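Local coordinates for titin (Homo sapiens, PDB 3LCY), which forms a giant elastic filament of the muscle sarcomere and carries a serine/threonine kinase, its A-band region being built partly from tandem immunoglobulin domains such as this pair, at residues A[114-117]-A[118-121]; A[151-155]-A[156-160]. One frame throughout, in Å; residues are numbered along the deposited sequence.

Both contacts are local turns at the surface of the second immunoglobulin domain, their centres about 20 Å apart and their nearest atoms about 6 Å apart. Contact 1 rounds the corner that leads from strand 112-116 into strand 121-130, far from the centre of the chain; contact 2 folds strand 150-154 back onto strand 158-163 and lies nearer the junction of the two domains. They do not touch, but strand 121-130, into which contact 1 leads, pairs with strand 158-163 of contact 2. Their chemistry differs: contact 1 rests on one carbonyl, a glycine and a serine, whereas contact 2 adds cross-strand side-chain bonds and a ring contact to a hairpin ladder.

Contact 1. Residues A[114-117]-A[118-121]; sequences YGAV and GSTL
With chi1 at 70°, S119 holds OG between its own backbone N and carbonyl carbon, from where the hydroxyl turns back to A116, and OG donates to A116 O at 2.7 Å. L121 swings CG away from its backbone N (chi1 178°), which sends its isobutyl group back toward the preceding strand: CD2 comes to 4.2 Å from G115 CA and CD1 to 4.1 Å from Y114 O. The buried G115, lacking a side chain, leaves room for CD2.

A116 O is gripped twice. Besides the hydroxyl it accepts the backbone N of S119 at 3.1 Å, and both donors reach it from the same face of the carbonyl plane, the amide well above that plane (42°). Serine suits this place because its short hydroxyl adds a second bond to an oxygen the amide already holds. G118 takes a positive phi, a conformation glycine adopts easily, while the V117 side chain points away from 118-121 and touches I194 of strand 185-195. L121 also touches V192 and M163. Backbone bonds of G115 and V117 to Q195 tie the strand to 185-195, and the chain reverses through a type II beta turn, A116 to S119, between the A' and B strands of the I-set immunoglobulin fold.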
loop_
_atom_site.group_PDB
_atom_site.type_symbol
_atom_site.label_atom_id
_atom_site.label_comp_id
_atom_site.label_asym_id
_atom_site.label_seq_id
_atom_site.Cartn_x
_atom_site.Cartn_y
_atom_site.Cartn_z
ATOM N N TYR A 114 -26.460 1.951 10.272
ATOM C CA TYR A 114 -27.316 1.765 11.437
ATOM C C TYR A 114 -26.622 1.026 12.572
ATOM O O TYR A 114 -26.080 -0.064 12.385
ATOM C CB TYR A 114 -28.593 1.023 11.044
ATOM C CG TYR A 114 -29.436 1.758 10.029
ATOM C CD1 TYR A 114 -30.498 2.556 10.427
ATOM C CD2 TYR A 114 -29.165 1.656 8.673
ATOM C CE1 TYR A 114 -31.269 3.228 9.502
ATOM C CE2 TYR A 114 -29.927 2.326 7.741
ATOM C CZ TYR A 114 -30.980 3.110 8.161
ATOM O OH TYR A 114 -31.748 3.781 7.238
ATOM N N GLY A 115 -26.678 1.601 13.765
ATOM C CA GLY A 115 -26.085 0.991 14.938
ATOM C C GLY A 115 -27.127 0.690 15.998
ATOM O O GLY A 115 -27.934 1.544 16.319
ATOM N N ALA A 116 -27.118 -0.526 16.535
ATOM C CA ALA A 116 -28.072 -0.912 17.570
ATOM C C ALA A 116 -27.772 -0.157 18.856
ATOM O O ALA A 116 -26.614 0.049 19.198
ATOM C CB ALA A 116 -28.024 -2.399 17.805
ATOM N N VAL A 117 -28.807 0.254 19.576
ATOM C CA VAL A 117 -28.583 0.993 20.807
ATOM C C VAL A 117 -27.855 0.155 21.840
ATOM O O VAL A 117 -28.217 -0.983 22.105
ATOM C CB VAL A 117 -29.903 1.489 21.424
ATOM C CG1 VAL A 117 -29.633 2.538 22.485
ATOM C CG2 VAL A 117 -30.813 2.036 20.355
ATOM N N GLY A 118 -26.827 0.747 22.427
ATOM C CA GLY A 118 -26.027 0.105 23.447
ATOM C C GLY A 118 -24.916 -0.768 22.908
ATOM O O GLY A 118 -24.078 -1.241 23.661
ATOM N N SER A 119 -24.892 -0.966 21.600
ATOM C CA SER A 119 -23.855 -1.782 20.978
ATOM C C SER A 119 -22.728 -0.932 20.404
ATOM O O SER A 119 -22.836 0.290 20.316
ATOM C CB SER A 119 -24.447 -2.660 19.874
ATOM O OG SER A 119 -24.836 -1.881 18.755
ATOM N N THR A 120 -21.646 -1.596 20.010
ATOM C CA THR A 120 -20.521 -0.922 19.381
ATOM C C THR A 120 -20.746 -0.818 17.879
ATOM O O THR A 120 -21.187 -1.774 17.244
ATOM C CB THR A 120 -19.204 -1.670 19.636
ATOM O OG1 THR A 120 -18.850 -1.557 21.019
ATOM C CG2 THR A 120 -18.087 -1.090 18.784
ATOM N N LEU A 121 -20.449 0.348 17.317
ATOM C CA LEU A 121 -20.580 0.550 15.881
ATOM C C LEU A 121 -19.217 0.788 15.242
ATOM O O LEU A 121 -18.472 1.676 15.658
ATOM C CB LEU A 121 -21.516 1.721 15.582
ATOM C CG LEU A 121 -21.701 2.051 14.100
ATOM C CD1 LEU A 121 -22.182 0.828 13.333
ATOM C CD2 LEU A 121 -22.661 3.215 13.920
#

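Contact 2. Residues A[151-155]-A[156-160]; sequences TIENT and EHYTH
T155 lies across the ring of Y158 at the tip of a beta hairpin, the D-E hairpin of the immunoglobulin fold. T155 CB sits 3.8 Å from the Y158 ring centroid, only 11° off the normal, a CH-pi contact that suits a small branched residue. Y158 can offer this face because its chi1 of 59° turns the ring back over the hairpin. At the ring's edge the phenol OH donates to E153 OE1 at 3.1 Å, on the anti lone pair; the long, extended glutamate reaches it with its carboxylate 21° from the ring plane. A second side-chain bond joins N154 and T159, a non-hydrogen-bonded pair: the two lie side by side, pointing the same way, so that the threonine hydroxyl OG1 can donate to the asparagine carbonyl OD1 at 2.7 Å.

Behind these groups stands the backbone ladder. E153 N bonds to H160 O at 2.7 Å and H160 N to E153 O at 2.8 Å, making these two a hydrogen-bonded antiparallel pair. T155 N meets Y158 O almost head-on, at 2.8 Å, and the weak return bond from Y158 N closes the turn around E156 and H157.

Further out, H124 meets the rings of both Y158 and H160, and its ND1 is hydrogen-bonded to H160 ND1. Y127 OH bonds to T155 O, and R130 to E156 O, anchoring the tip to strand 121-130. N154 and T159 face M135 instead, and there T159 OG1 also bonds with W137 NE1.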
loop_
_atom_site.group_PDB
_atom_site.type_symbol
_atom_site.label_atom_id
_atom_site.label_comp_id
_atom_site.label_asym_id
_atom_site.label_seq_id
_atom_site.Cartn_x
_atom_site.Cartn_y
_atom_site.Cartn_z
ATOM N N THR A 151 -12.546 5.087 19.321
ATOM C CA THR A 151 -11.238 4.626 18.878
ATOM C C THR A 151 -11.145 4.682 17.360
ATOM O O THR A 151 -12.092 4.333 16.657
ATOM C CB THR A 151 -10.948 3.193 19.358
ATOM O OG1 THR A 151 -11.096 3.128 20.782
ATOM C CG2 THR A 151 -9.534 2.776 18.977
ATOM N N ILE A 152 -10.000 5.131 16.860
ATOM C CA ILE A 152 -9.802 5.274 15.426
ATOM C C ILE A 152 -8.487 4.634 14.997
ATOM O O ILE A 152 -7.414 5.165 15.274
ATOM C CB ILE A 152 -9.791 6.758 15.014
ATOM C CG1 ILE A 152 -11.005 7.487 15.598
ATOM C CG2 ILE A 152 -9.751 6.896 13.499
ATOM C CD1 ILE A 152 -10.983 8.986 15.374
ATOM N N GLU A 153 -8.568 3.489 14.329
ATOM C CA GLU A 153 -7.367 2.838 13.819
ATOM C C GLU A 153 -7.117 3.187 12.356
ATOM O O GLU A 153 -7.919 2.859 11.481
ATOM C CB GLU A 153 -7.439 1.321 13.996
ATOM C CG GLU A 153 -6.349 0.575 13.239
ATOM C CD GLU A 153 -6.122 -0.830 13.762
ATOM O OE1 GLU A 153 -6.008 -1.763 12.938
ATOM O OE2 GLU A 153 -6.055 -1.001 14.999
ATOM N N ASN A 154 -6.000 3.858 12.101
ATOM C CA ASN A 154 -5.637 4.247 10.745
ATOM C C ASN A 154 -4.523 3.379 10.160
ATOM O O ASN A 154 -3.472 3.192 10.774
ATOM C CB ASN A 154 -5.268 5.730 10.688
ATOM C CG ASN A 154 -6.476 6.635 10.828
ATOM O OD1 ASN A 154 -7.600 6.232 10.533
ATOM N ND2 ASN A 154 -6.250 7.863 11.278
ATOM N N THR A 155 -4.773 2.858 8.964
ATOM C CA THR A 155 -3.858 1.940 8.295
ATOM C C THR A 155 -3.612 2.400 6.860
ATOM O O THR A 155 -4.342 3.246 6.343
ATOM C CB THR A 155 -4.425 0.499 8.314
ATOM O OG1 THR A 155 -4.270 -0.059 9.625
ATOM C CG2 THR A 155 -3.717 -0.401 7.312
ATOM N N GLU A 156 -2.582 1.851 6.224
ATOM C CA GLU A 156 -2.276 2.173 4.836
ATOM C C GLU A 156 -3.287 1.542 3.879
ATOM O O GLU A 156 -3.117 1.589 2.662
ATOM C CB GLU A 156 -0.853 1.736 4.473
ATOM C CG GLU A 156 -0.689 0.246 4.210
ATOM C CD GLU A 156 -0.565 -0.574 5.481
ATOM O OE1 GLU A 156 -0.747 -0.014 6.582
ATOM O OE2 GLU A 156 -0.281 -1.786 5.374
ATOM N N HIS A 157 -4.345 0.962 4.434
ATOM C CA HIS A 157 -5.380 0.341 3.616
ATOM C C HIS A 157 -6.783 0.806 3.993
ATOM O O HIS A 157 -7.718 0.671 3.205
ATOM C CB HIS A 157 -5.293 -1.186 3.697
ATOM C CG HIS A 157 -4.122 -1.763 2.983
ATOM N ND1 HIS A 157 -3.845 -1.503 1.651
ATOM C CD2 HIS A 157 -3.140 -2.615 3.389
ATOM C CE1 HIS A 157 -2.763 -2.145 1.283
ATOM N NE2 HIS A 157 -2.313 -2.834 2.329
ATOM N N TYR A 158 -6.934 1.352 5.195
ATOM C CA TYR A 158 -8.251 1.777 5.658
ATOM C C TYR A 158 -8.185 2.722 6.852
ATOM O O TYR A 158 -7.150 2.853 7.503
ATOM C CB TYR A 158 -9.103 0.557 6.028
ATOM C CG TYR A 158 -8.487 -0.302 7.112
ATOM C CD1 TYR A 158 -7.877 -1.510 6.803
ATOM C CD2 TYR A 158 -8.504 0.104 8.440
ATOM C CE1 TYR A 158 -7.308 -2.294 7.787
ATOM C CE2 TYR A 158 -7.937 -0.673 9.432
ATOM C CZ TYR A 158 -7.339 -1.871 9.099
ATOM O OH TYR A 158 -6.768 -2.655 10.075
ATOM N N THR A 159 -9.308 3.376 7.129
ATOM C CA THR A 159 -9.479 4.127 8.361
ATOM C C THR A 159 -10.667 3.541 9.121
ATOM O O THR A 159 -11.784 3.484 8.605
ATOM C CB THR A 159 -9.690 5.626 8.091
ATOM O OG1 THR A 159 -10.037 6.289 9.313
ATOM C CG2 THR A 159 -10.792 5.837 7.067
ATOM N N HIS A 160 -10.413 3.087 10.344
ATOM C CA HIS A 160 -11.405 2.328 11.095
ATOM C C HIS A 160 -11.870 3.066 12.345
ATOM O O HIS A 160 -11.094 3.275 13.276
ATOM C CB HIS A 160 -10.839 0.956 11.474
ATOM C CG HIS A 160 -11.852 0.019 12.052
ATOM N ND1 HIS A 160 -12.552 -0.883 11.290
ATOM C CD2 HIS A 160 -12.284 -0.151 13.330
ATOM C CE1 HIS A 160 -13.373 -1.576 12.064
ATOM N NE2 HIS A 160 -13.226 -1.146 13.304
#